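Local coordinates for protein HTH-type transcriptional regulator AscG (Escherichia coli, PDB 3BRQ) that represses transcription of the cryptic asc operon of Escherichia coli as a sequence-specific DNA-binding regulator of the LacI family, at residues V25-T29 and D58-S62; A80-R86 and P103-R109; L88-D94 and R109-N114; S116-D122 and F275-F281. All blocks are in the same frame, centred on the assembly; numbering follows the deposited sequence.

Interaction 1: V25-T29 and D58-S62; sequences VVTNT and DGKHS
Two backbone hydrogen bonds tie V25-T29 to D58-S62: G59 N gives its proton to V26 O over 2.8 Å, and N28 N meets K60 O, also at 2.8 Å. A water lies 2.8 Å from both V26 O and D58 OD1. That carboxylate oxygen also takes the backbone N of K60 at 2.7 Å, an Asx turn. The contact lies at the C-terminal ends of the two parallel strands of the beta-alpha-beta unit 21-27, 36-49, 53-60, the segment axes 36° apart, and helix 36-49 of the second subunit packs on N28, D58 and K60. Van der Waals contacts supply the rest. With CG anti to the backbone N (chi1 -174°), the D58 carboxylate swings back to bring OD1 within 3.5 Å of N28 CB. V25 CG1 rests on G59 CA at 3.8 Å; a beta carbon there would probably crowd V25 CG1 and V26 O. T27 turns CG2 to K60 O, its hydroxyl being bonded to E66. The H61 imidazole presents its CD2 edge to N28 O at 3.2 Å.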
# COMPACT_ATOMS: atom_id res chain seq x y z
N VAL B 25 -11.28 -10.11 -8.70
CA VAL B 25 -10.37 -11.22 -8.29
C VAL B 25 -8.95 -10.63 -8.39
O VAL B 25 -8.57 -10.15 -9.46
CB VAL B 25 -10.45 -12.48 -9.23
CG1 VAL B 25 -9.38 -13.52 -8.81
CG2 VAL B 25 -11.77 -13.14 -9.10
N VAL B 26 -8.18 -10.65 -7.31
CA VAL B 26 -6.84 -10.07 -7.26
C VAL B 26 -5.94 -11.02 -6.46
O VAL B 26 -6.33 -11.54 -5.41
CB VAL B 26 -6.81 -8.68 -6.64
CG1 VAL B 26 -5.39 -8.12 -6.56
CG2 VAL B 26 -7.71 -7.72 -7.43
N THR B 27 -4.78 -11.34 -7.06
CA THR B 27 -3.78 -12.23 -6.46
C THR B 27 -3.19 -11.61 -5.17
O THR B 27 -2.97 -10.39 -5.07
CB THR B 27 -2.69 -12.61 -7.52
OG1 THR B 27 -3.35 -13.10 -8.71
CG2 THR B 27 -1.84 -13.77 -7.06
N ASN B 28 -2.90 -12.47 -4.20
CA ASN B 28 -2.31 -12.07 -2.92
C ASN B 28 -0.78 -11.92 -3.05
O ASN B 28 0.01 -12.71 -2.53
CB ASN B 28 -2.69 -13.10 -1.85
CG ASN B 28 -2.20 -12.73 -0.46
OD1 ASN B 28 -2.37 -11.62 -0.03
ND2 ASN B 28 -1.56 -13.66 0.22
N THR B 29 -0.36 -10.90 -3.77
CA THR B 29 1.07 -10.66 -3.94
C THR B 29 1.42 -9.43 -3.14
O THR B 29 0.55 -8.62 -2.83
CB THR B 29 1.46 -10.51 -5.38
OG1 THR B 29 0.63 -9.51 -5.99
CG2 THR B 29 1.29 -11.87 -6.14
N ASP B 58 -10.10 -13.03 -2.79
CA ASP B 58 -8.69 -13.34 -2.80
C ASP B 58 -8.44 -14.35 -3.98
O ASP B 58 -8.94 -15.45 -3.97
CB ASP B 58 -8.35 -14.02 -1.49
CG ASP B 58 -6.87 -14.30 -1.32
OD1 ASP B 58 -6.08 -13.83 -2.18
OD2 ASP B 58 -6.54 -14.99 -0.30
N GLY B 59 -7.65 -13.97 -4.94
CA GLY B 59 -7.24 -14.93 -6.00
C GLY B 59 -6.07 -15.80 -5.52
O GLY B 59 -5.61 -16.70 -6.25
N LYS B 60 -5.59 -15.51 -4.30
CA LYS B 60 -4.55 -16.33 -3.62
C LYS B 60 -3.24 -16.27 -4.35
O LYS B 60 -2.73 -15.19 -4.58
CB LYS B 60 -5.01 -17.77 -3.35
CG LYS B 60 -6.32 -17.88 -2.65
CD LYS B 60 -6.78 -19.29 -2.40
CE LYS B 60 -8.15 -19.22 -1.67
NZ LYS B 60 -8.75 -20.59 -1.39
N HIS B 61 -2.69 -17.39 -4.82
CA HIS B 61 -1.33 -17.27 -5.27
C HIS B 61 -0.88 -18.31 -6.32
O HIS B 61 0.27 -18.76 -6.21
CB HIS B 61 -0.35 -17.37 -4.05
CG HIS B 61 0.90 -16.56 -4.22
ND1 HIS B 61 1.92 -16.95 -5.06
CD2 HIS B 61 1.28 -15.38 -3.70
CE1 HIS B 61 2.89 -16.05 -5.05
NE2 HIS B 61 2.53 -15.08 -4.22
N SER B 62 -1.75 -18.63 -7.27
CA SER B 62 -1.42 -19.56 -8.37
C SER B 62 -2.45 -19.40 -9.50
O SER B 62 -3.50 -18.85 -9.27
CB SER B 62 -1.45 -20.98 -7.83
OG SER B 62 -2.77 -21.33 -7.46
O HOH W 1 -5.88 -11.08 -2.67

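Interaction 2: A80-R86 and P103-R109. With SO4 (sulfate ion), chain F.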
# COMPACT_ATOMS: atom_id res chain seq x y z
N ALA B 80 -20.85 -9.36 -13.16
CA ALA B 80 -19.67 -9.11 -13.98
C ALA B 80 -18.40 -9.34 -13.16
O ALA B 80 -18.40 -9.11 -11.92
CB ALA B 80 -19.67 -7.67 -14.46
N ILE B 81 -17.31 -9.72 -13.83
CA ILE B 81 -16.04 -9.95 -13.11
C ILE B 81 -14.89 -9.11 -13.69
O ILE B 81 -14.74 -9.00 -14.91
CB ILE B 81 -15.68 -11.46 -13.14
CG1 ILE B 81 -16.85 -12.31 -12.63
CG2 ILE B 81 -14.36 -11.79 -12.32
CD1 ILE B 81 -16.92 -12.27 -11.09
N MSE B 82 -14.09 -8.51 -12.82
CA MSE B 82 -12.79 -7.96 -13.26
C MSE B 82 -11.73 -8.88 -12.69
O MSE B 82 -11.62 -9.00 -11.48
CB MSE B 82 -12.54 -6.55 -12.71
CG MSE B 82 -11.13 -5.97 -13.19
SE MSE B 82 -10.38 -4.66 -11.99
CE MSE B 82 -9.80 -5.94 -10.58
N ILE B 83 -10.93 -9.53 -13.56
CA ILE B 83 -9.83 -10.36 -13.05
C ILE B 83 -8.50 -9.58 -13.18
O ILE B 83 -8.19 -9.06 -14.23
CB ILE B 83 -9.81 -11.78 -13.69
CG1 ILE B 83 -8.52 -12.55 -13.39
CG2 ILE B 83 -9.92 -11.72 -15.19
CD1 ILE B 83 -8.48 -13.11 -11.94
N TYR B 84 -7.76 -9.43 -12.07
CA TYR B 84 -6.37 -8.97 -12.17
C TYR B 84 -5.37 -10.11 -11.80
O TYR B 84 -5.05 -10.30 -10.65
CB TYR B 84 -6.22 -7.69 -11.36
CG TYR B 84 -4.82 -7.13 -11.21
CD1 TYR B 84 -3.76 -7.56 -12.02
CD2 TYR B 84 -4.56 -6.17 -10.22
CE1 TYR B 84 -2.47 -7.07 -11.84
CE2 TYR B 84 -3.30 -5.64 -10.06
CZ TYR B 84 -2.26 -6.09 -10.89
OH TYR B 84 -1.02 -5.55 -10.69
N PRO B 85 -4.95 -10.93 -12.80
CA PRO B 85 -4.21 -12.13 -12.50
C PRO B 85 -2.69 -11.97 -12.65
O PRO B 85 -2.20 -11.30 -13.61
CB PRO B 85 -4.74 -13.10 -13.59
CG PRO B 85 -4.95 -12.25 -14.74
CD PRO B 85 -5.21 -10.83 -14.23
N ARG B 86 -1.93 -12.58 -11.74
CA ARG B 86 -0.50 -12.69 -11.93
C ARG B 86 -0.26 -13.95 -12.74
O ARG B 86 0.52 -13.90 -13.71
CB ARG B 86 0.30 -12.79 -10.61
CG ARG B 86 1.81 -12.99 -10.87
CD ARG B 86 2.72 -12.66 -9.74
NE ARG B 86 2.80 -11.21 -9.45
CZ ARG B 86 3.50 -10.76 -8.44
NH1 ARG B 86 4.17 -11.66 -7.73
NH2 ARG B 86 3.58 -9.44 -8.14
N PRO B 103 -20.28 -10.83 -18.23
CA PRO B 103 -19.19 -9.99 -18.66
C PRO B 103 -17.96 -10.20 -17.76
O PRO B 103 -18.05 -9.97 -16.55
CB PRO B 103 -19.75 -8.58 -18.45
CG PRO B 103 -21.21 -8.78 -18.49
CD PRO B 103 -21.40 -10.02 -17.74
N ILE B 104 -16.86 -10.65 -18.34
CA ILE B 104 -15.57 -10.84 -17.62
C ILE B 104 -14.50 -10.01 -18.30
O ILE B 104 -14.31 -10.12 -19.53
CB ILE B 104 -15.10 -12.32 -17.52
CG1 ILE B 104 -16.17 -13.15 -16.82
CG2 ILE B 104 -13.72 -12.43 -16.75
CD1 ILE B 104 -15.94 -14.63 -16.90
N MSE B 105 -13.83 -9.15 -17.55
CA MSE B 105 -12.75 -8.38 -18.14
C MSE B 105 -11.45 -8.55 -17.37
O MSE B 105 -11.50 -8.79 -16.15
CB MSE B 105 -13.16 -6.90 -18.23
CG MSE B 105 -14.16 -6.71 -19.42
SE MSE B 105 -14.60 -4.88 -19.77
CE MSE B 105 -12.99 -4.19 -20.53
N VAL B 106 -10.32 -8.36 -18.05
CA VAL B 106 -8.98 -8.58 -17.47
C VAL B 106 -8.23 -7.25 -17.42
O VAL B 106 -8.29 -6.46 -18.36
CB VAL B 106 -8.16 -9.69 -18.27
CG1 VAL B 106 -7.90 -9.24 -19.66
CG2 VAL B 106 -6.82 -10.01 -17.58
N LEU B 107 -7.61 -6.98 -16.28
CA LEU B 107 -6.73 -5.85 -16.04
C LEU B 107 -5.25 -6.29 -16.08
O LEU B 107 -4.87 -7.29 -15.43
CB LEU B 107 -7.04 -5.28 -14.63
CG LEU B 107 -6.28 -4.01 -14.20
CD1 LEU B 107 -6.78 -2.78 -15.04
CD2 LEU B 107 -6.52 -3.73 -12.71
N ASN B 108 -4.41 -5.52 -16.78
CA ASN B 108 -2.94 -5.68 -16.72
C ASN B 108 -2.41 -6.78 -17.63
O ASN B 108 -1.22 -7.14 -17.54
CB ASN B 108 -2.40 -5.88 -15.27
CG ASN B 108 -0.90 -5.48 -15.12
OD1 ASN B 108 -0.11 -6.19 -14.47
ND2 ASN B 108 -0.51 -4.38 -15.72
N ARG B 109 -3.26 -7.36 -18.48
CA ARG B 109 -2.82 -8.41 -19.42
C ARG B 109 -3.54 -8.15 -20.76
O ARG B 109 -4.72 -7.79 -20.78
CB ARG B 109 -3.15 -9.83 -18.90
CG ARG B 109 -2.95 -10.09 -17.37
CD ARG B 109 -1.45 -10.24 -16.92
NE ARG B 109 -0.90 -11.32 -17.70
CZ ARG B 109 -0.97 -12.61 -17.36
NH1 ARG B 109 -1.45 -12.94 -16.16
NH2 ARG B 109 -0.49 -13.57 -18.18
S SO4 F . 1.89 -8.13 -11.44
O1 SO4 F . 2.23 -7.96 -12.81
O2 SO4 F . 1.10 -9.38 -11.28
O3 SO4 F . 3.05 -8.00 -10.59
O4 SO4 F . 1.12 -6.94 -11.06
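Adjacent parallel strands of a Rossmann-like beta-alpha-beta unit meet here: strand 80-84, helix 90-98 and strand 104-107, with the strand segments inclined by 23°. Four backbone hydrogen bonds set the register, I81 N to P103 O, M105 N to I81 O, I83 N to M105 O and L107 N to I83 O, all 2.8 to 3.0 Å long. One face carries I81, I83, I104 and V106, with I83 CG2 lying 4.1 Å from V106 CB. On the other face the selenium of selenomethionine M82 touches L107 CD2 at 4.0 Å, and the same methyl lies against CD2 of the Y84 ring. Y84 has CG anti to its backbone N (chi1 174°), which carries the ring past L107 so that CE1 meets N108 CB at 3.6 Å. Beyond it, OH donates to sulfate O4 at 2.6 Å. R86 holds the same ion through NE to O2, nearly straight at 174°, and NH2 to O3 at 2.9 Å, both oxygens at the guanidinium edge; T153, S151 and the backbone N of G33 are further ligands. The ion, probably from the crystallisation liquor, thus sits at the strand ends, where LacI-family proteins usually bind their effectors. R109 folds back at chi2 and chi3, placing NH1 3.1 Å from P85 O, above that carbonyl plane; the same guanidinium also bonds L88 O. Strand 21-27 borders 80-84 and strand 118-119 borders 104-107; helices 63-75 and 90-98 pack on the isoleucine face, while helix 255-270 packs on M82, M105 and L107.

Interaction 3: L88-D94 and R109-N114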
# COMPACT_ATOMS: atom_id res chain seq x y z
N LEU B 88 -2.45 -16.70 -14.32
CA LEU B 88 -3.15 -17.27 -15.48
C LEU B 88 -2.49 -16.83 -16.78
O LEU B 88 -2.13 -15.68 -16.89
CB LEU B 88 -4.62 -16.90 -15.49
CG LEU B 88 -5.54 -17.61 -14.48
CD1 LEU B 88 -6.80 -16.76 -14.21
CD2 LEU B 88 -5.94 -18.99 -14.98
N SER B 89 -2.32 -17.75 -17.73
CA SER B 89 -1.78 -17.37 -19.04
C SER B 89 -2.88 -16.64 -19.79
O SER B 89 -4.07 -16.80 -19.51
CB SER B 89 -1.39 -18.61 -19.82
OG SER B 89 -2.55 -19.31 -20.16
N VAL B 90 -2.49 -15.79 -20.72
CA VAL B 90 -3.44 -15.19 -21.69
C VAL B 90 -4.52 -16.15 -22.25
O VAL B 90 -5.73 -15.87 -22.19
CB VAL B 90 -2.63 -14.42 -22.79
CG1 VAL B 90 -3.32 -14.37 -24.15
CG2 VAL B 90 -2.33 -13.02 -22.26
N ASP B 91 -4.06 -17.29 -22.76
CA ASP B 91 -4.94 -18.30 -23.29
C ASP B 91 -5.88 -18.83 -22.25
O ASP B 91 -7.03 -19.07 -22.56
CB ASP B 91 -4.15 -19.46 -23.89
CG ASP B 91 -3.38 -19.04 -25.13
OD1 ASP B 91 -3.86 -18.12 -25.82
OD2 ASP B 91 -2.32 -19.64 -25.41
N GLU B 92 -5.40 -19.08 -21.03
CA GLU B 92 -6.32 -19.48 -19.95
C GLU B 92 -7.40 -18.44 -19.71
O GLU B 92 -8.56 -18.77 -19.54
CB GLU B 92 -5.57 -19.76 -18.66
CG GLU B 92 -4.82 -21.09 -18.71
CD GLU B 92 -3.92 -21.33 -17.49
OE1 GLU B 92 -3.06 -20.49 -17.15
OE2 GLU B 92 -4.07 -22.40 -16.88
N ILE B 93 -7.01 -17.16 -19.73
CA ILE B 93 -7.98 -16.08 -19.58
C ILE B 93 -8.98 -16.08 -20.76
O ILE B 93 -10.18 -15.99 -20.53
CB ILE B 93 -7.29 -14.72 -19.34
CG1 ILE B 93 -6.38 -14.79 -18.07
CG2 ILE B 93 -8.37 -13.62 -19.14
CD1 ILE B 93 -5.08 -13.87 -18.08
N ASP B 94 -8.51 -16.26 -22.01
CA ASP B 94 -9.43 -16.30 -23.14
C ASP B 94 -10.44 -17.46 -22.96
O ASP B 94 -11.63 -17.33 -23.26
CB ASP B 94 -8.66 -16.44 -24.49
CG ASP B 94 -8.18 -15.09 -25.05
OD1 ASP B 94 -8.96 -14.11 -25.05
OD2 ASP B 94 -7.01 -15.01 -25.52
N ARG B 109 -3.26 -7.36 -18.48
CA ARG B 109 -2.82 -8.41 -19.42
C ARG B 109 -3.54 -8.15 -20.76
O ARG B 109 -4.72 -7.79 -20.78
CB ARG B 109 -3.15 -9.83 -18.90
CG ARG B 109 -2.95 -10.09 -17.37
CD ARG B 109 -1.45 -10.24 -16.92
NE ARG B 109 -0.90 -11.32 -17.70
CZ ARG B 109 -0.97 -12.61 -17.36
NH1 ARG B 109 -1.45 -12.94 -16.16
NH2 ARG B 109 -0.49 -13.57 -18.18
N ARG B 110 -2.82 -8.31 -21.86
CA ARG B 110 -3.42 -8.11 -23.21
C ARG B 110 -3.93 -9.42 -23.81
O ARG B 110 -3.14 -10.32 -24.02
CB ARG B 110 -2.40 -7.46 -24.16
CG ARG B 110 -3.03 -7.04 -25.53
CD ARG B 110 -2.12 -6.15 -26.37
NE ARG B 110 -0.72 -6.49 -26.20
CZ ARG B 110 0.29 -6.02 -26.93
NH1 ARG B 110 0.08 -5.16 -27.93
NH2 ARG B 110 1.53 -6.43 -26.66
N LEU B 111 -5.23 -9.53 -24.08
CA LEU B 111 -5.77 -10.78 -24.61
C LEU B 111 -5.55 -10.99 -26.12
O LEU B 111 -5.43 -10.02 -26.88
CB LEU B 111 -7.26 -10.94 -24.25
CG LEU B 111 -7.57 -11.17 -22.75
CD1 LEU B 111 -8.98 -11.64 -22.59
CD2 LEU B 111 -6.63 -12.15 -22.08
N ARG B 112 -5.49 -12.26 -26.53
CA ARG B 112 -5.24 -12.61 -27.93
C ARG B 112 -6.55 -12.65 -28.70
O ARG B 112 -6.74 -11.91 -29.67
CB ARG B 112 -4.50 -13.96 -28.01
CG ARG B 112 -4.04 -14.37 -29.42
CD ARG B 112 -3.39 -15.78 -29.49
NE ARG B 112 -2.69 -16.18 -28.27
CZ ARG B 112 -1.56 -15.64 -27.80
NH1 ARG B 112 -0.97 -14.64 -28.45
NH2 ARG B 112 -1.03 -16.08 -26.66
N LYS B 113 -7.45 -13.52 -28.27
CA LYS B 113 -8.79 -13.62 -28.84
C LYS B 113 -9.71 -12.46 -28.37
O LYS B 113 -10.06 -11.60 -29.16
CB LYS B 113 -9.38 -15.00 -28.58
CG LYS B 113 -10.74 -15.25 -29.16
CD LYS B 113 -11.25 -16.62 -28.70
CE LYS B 113 -12.74 -16.79 -28.98
NZ LYS B 113 -13.50 -15.55 -28.55
N ASN B 114 -10.06 -12.41 -27.08
CA ASN B 114 -11.01 -11.40 -26.58
C ASN B 114 -10.36 -10.08 -26.16
O ASN B 114 -10.47 -9.66 -24.99
CB ASN B 114 -11.86 -11.96 -25.44
CG ASN B 114 -12.57 -13.25 -25.82
OD1 ASN B 114 -13.62 -13.23 -26.47
ND2 ASN B 114 -12.03 -14.38 -25.38
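The N-terminal turn of helix 90-98, opened by a capping box between S89 and E92, is clasped by the loop 109-114 that follows strand 104-107. At one end the R109 guanidinium grips a single acceptor end-on: NH1 and NH2 lie 2.9 and 3.0 Å from L88 O, in the carbonyl plane, and I93 CD1 lies over one face of the group. At the other end the D94 carboxylate gathers backbone N-H groups of the loop. Its CG is anti to the carbonyl carbon (chi1 -85°), a rotation that swings both oxygens across to the loop. N114 N reaches OD1 at 2.9 Å, almost straight at 171°, and N114 ND2 reaches the same oxygen at 3.1 Å from the same face of the carboxylate plane. K113 N donates to D94 OD2 at 3.2 Å, with a weaker bond from R112 N. Between these ends L111 pushes CD2 against I93 CG2 at 3.7 Å, while V90 CG2 meets R110 O. R112 lies with its guanidinium face by V90 CG1 and gives NE to D91 OD1 in a weak salt bridge of 3.3 Å. Replacing D94 by an alanine would probably leave the backbone N-H groups of K113 and N114 without these acceptors and free the loop to shift from the helix. Because three good bonds and a weak one, all from N-H donors, converge on one buried carboxylate, D94 is likely to stay ionised, its charge spread over several donors; the K113 ammonium is paired with D98 instead.

Interaction 4: S116-D122 and F275-F281; sequences SHSVWCD and FSPPKTF
F275 reaches H117 and S116 across the contact. Its CB lies 3.3 Å from S116 OG; CG is anti to the carbonyl carbon (chi1 -68°), which lays the ring over the imidazole. CG then sits 3.5 Å from H117 CE1, F275 CD1 and CD2 lie over H117 CE1, and F275 CE1 and CE2 approach H117 NE2. At the tip, CZ comes to 3.3 Å from H117 NE2. The outcome is a face-to-face stack, centroids 3.6 Å apart and planes 12° from parallel. An alanine in place of F275 would probably strip the imidazole of its stacking partner and set it free to turn. At the far end D122 N donates to F281 O at 3.1 Å, and a weaker bond joins F281 N to W120 O, a single backbone bridge at C121. Here T280 CG2 touches the W120 ring edge, and F281 CB meets C121 CB at 4.1 Å. One water links S116 O with S276 O; another takes W120 N and donates to K279 O. The loop 275-281, between helix 255-270 and strand 284-286, thus runs beside edge strand 118-119. V119, F275 and F281 also pack on that helix, and strand 104-107 borders 118-119 on its other side.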
# COMPACT_ATOMS: atom_id res chain seq x y z
N SER B 116 -10.98 -6.95 -26.70
CA SER B 116 -11.88 -5.90 -26.19
C SER B 116 -12.24 -6.06 -24.70
O SER B 116 -12.72 -5.12 -24.06
CB SER B 116 -13.16 -5.84 -27.05
OG SER B 116 -13.89 -7.07 -26.93
N HIS B 117 -11.95 -7.23 -24.15
CA HIS B 117 -12.13 -7.52 -22.72
C HIS B 117 -10.89 -7.17 -21.89
O HIS B 117 -10.89 -7.43 -20.69
CB HIS B 117 -12.46 -9.02 -22.49
CG HIS B 117 -13.76 -9.47 -23.10
ND1 HIS B 117 -14.12 -9.22 -24.42
CD2 HIS B 117 -14.79 -10.19 -22.57
CE1 HIS B 117 -15.31 -9.74 -24.66
NE2 HIS B 117 -15.72 -10.36 -23.57
N SER B 118 -9.84 -6.59 -22.48
CA SER B 118 -8.70 -6.13 -21.65
C SER B 118 -8.46 -4.65 -21.50
O SER B 118 -8.72 -3.85 -22.42
CB SER B 118 -7.39 -6.83 -21.95
OG SER B 118 -7.20 -7.02 -23.31
N VAL B 119 -8.06 -4.28 -20.29
CA VAL B 119 -7.56 -2.95 -20.06
C VAL B 119 -6.09 -3.13 -19.64
O VAL B 119 -5.79 -3.71 -18.58
CB VAL B 119 -8.42 -2.16 -19.03
CG1 VAL B 119 -7.78 -0.84 -18.72
CG2 VAL B 119 -9.81 -1.90 -19.62
N TRP B 120 -5.19 -2.60 -20.45
CA TRP B 120 -3.80 -2.87 -20.24
C TRP B 120 -2.89 -1.66 -20.50
O TRP B 120 -3.24 -0.73 -21.23
CB TRP B 120 -3.44 -4.11 -21.05
CG TRP B 120 -2.67 -3.88 -22.27
CD1 TRP B 120 -3.06 -3.20 -23.39
CD2 TRP B 120 -1.35 -4.34 -22.52
NE1 TRP B 120 -2.05 -3.19 -24.32
CE2 TRP B 120 -0.99 -3.89 -23.81
CE3 TRP B 120 -0.44 -5.10 -21.78
CZ2 TRP B 120 0.26 -4.17 -24.38
CZ3 TRP B 120 0.79 -5.40 -22.34
CH2 TRP B 120 1.13 -4.93 -23.63
N CYS B 121 -1.73 -1.68 -19.85
CA CYS B 121 -0.74 -0.63 -19.96
C CYS B 121 0.47 -1.32 -20.52
O CYS B 121 0.79 -2.44 -20.13
CB CYS B 121 -0.42 -0.04 -18.58
SG CYS B 121 0.92 1.17 -18.65
N ASP B 122 1.11 -0.70 -21.49
CA ASP B 122 2.25 -1.34 -22.15
C ASP B 122 3.47 -1.07 -21.27
O ASP B 122 4.19 -0.15 -21.52
CB ASP B 122 2.46 -0.77 -23.56
CG ASP B 122 3.42 -1.60 -24.37
OD1 ASP B 122 4.28 -2.30 -23.79
OD2 ASP B 122 3.32 -1.55 -25.61
N PHE B 275 -18.95 -4.74 -26.20
CA PHE B 275 -17.49 -4.65 -26.03
C PHE B 275 -16.80 -3.92 -27.18
O PHE B 275 -16.48 -4.53 -28.21
CB PHE B 275 -16.87 -6.05 -25.90
CG PHE B 275 -17.24 -6.78 -24.65
CD1 PHE B 275 -16.49 -6.60 -23.48
CD2 PHE B 275 -18.31 -7.68 -24.64
CE1 PHE B 275 -16.82 -7.29 -22.30
CE2 PHE B 275 -18.64 -8.39 -23.46
CZ PHE B 275 -17.89 -8.19 -22.29
N SER B 276 -16.52 -2.63 -27.01
CA SER B 276 -15.80 -1.83 -28.02
C SER B 276 -14.28 -1.87 -27.82
O SER B 276 -13.81 -2.20 -26.73
CB SER B 276 -16.29 -0.40 -27.96
OG SER B 276 -17.11 -0.22 -26.81
N PRO B 277 -13.51 -1.53 -28.88
CA PRO B 277 -12.05 -1.63 -28.85
C PRO B 277 -11.40 -0.88 -27.70
O PRO B 277 -11.94 0.14 -27.25
CB PRO B 277 -11.64 -0.99 -30.17
CG PRO B 277 -12.80 -1.21 -31.06
CD PRO B 277 -13.98 -1.01 -30.17
N PRO B 278 -10.24 -1.39 -27.23
CA PRO B 278 -9.47 -0.96 -26.05
C PRO B 278 -8.80 0.42 -26.11
O PRO B 278 -7.94 0.64 -26.97
CB PRO B 278 -8.38 -2.04 -25.94
CG PRO B 278 -8.19 -2.53 -27.34
CD PRO B 278 -9.58 -2.53 -27.90
N LYS B 279 -9.19 1.33 -25.23
CA LYS B 279 -8.30 2.45 -24.87
C LYS B 279 -7.11 1.82 -24.17
O LYS B 279 -7.27 1.31 -23.07
CB LYS B 279 -8.98 3.40 -23.87
CG LYS B 279 -9.83 4.49 -24.49
CD LYS B 279 -10.29 5.52 -23.46
CE LYS B 279 -11.03 6.67 -24.17
NZ LYS B 279 -11.91 7.44 -23.24
N THR B 280 -5.95 1.77 -24.83
CA THR B 280 -4.74 1.27 -24.16
C THR B 280 -3.96 2.42 -23.50
O THR B 280 -4.16 3.60 -23.81
CB THR B 280 -3.79 0.48 -25.10
OG1 THR B 280 -3.29 1.37 -26.10
CG2 THR B 280 -4.49 -0.73 -25.75
N PHE B 281 -3.05 2.03 -22.62
CA PHE B 281 -2.47 2.95 -21.64
C PHE B 281 -0.94 2.85 -21.66
O PHE B 281 -0.36 1.90 -22.22
CB PHE B 281 -3.06 2.67 -20.25
CG PHE B 281 -4.54 2.96 -20.16
CD1 PHE B 281 -4.99 4.20 -19.74
CD2 PHE B 281 -5.48 2.01 -20.54
CE1 PHE B 281 -6.37 4.48 -19.67
CE2 PHE B 281 -6.88 2.29 -20.47
CZ PHE B 281 -7.31 3.54 -20.03
O HOH W 2 -14.83 -3.33 -24.19
O HOH W 3 -6.26 -1.34 -22.83

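Interactions 1, 2 and 4 all reach one five-stranded parallel sheet, ordered 53-60, 21-27, 80-84, 104-107, 118-119. Interaction 1 joins the first two strands, interaction 2 the third and fourth, and interaction 4 fastens a loop to the last; the centres of 1 and 4 are 22 Å apart, with interaction 2 about 12 Å from the former and 11 Å from the latter. Interaction 3, 10 Å from interaction 2, shares R109 with it and alternates with it along the chain, tying the connecting helix to the next loop. Interaction 1 closes before the others open, whereas interaction 4 brings back residues 153 positions later, so a distant part of the chain completes this domain.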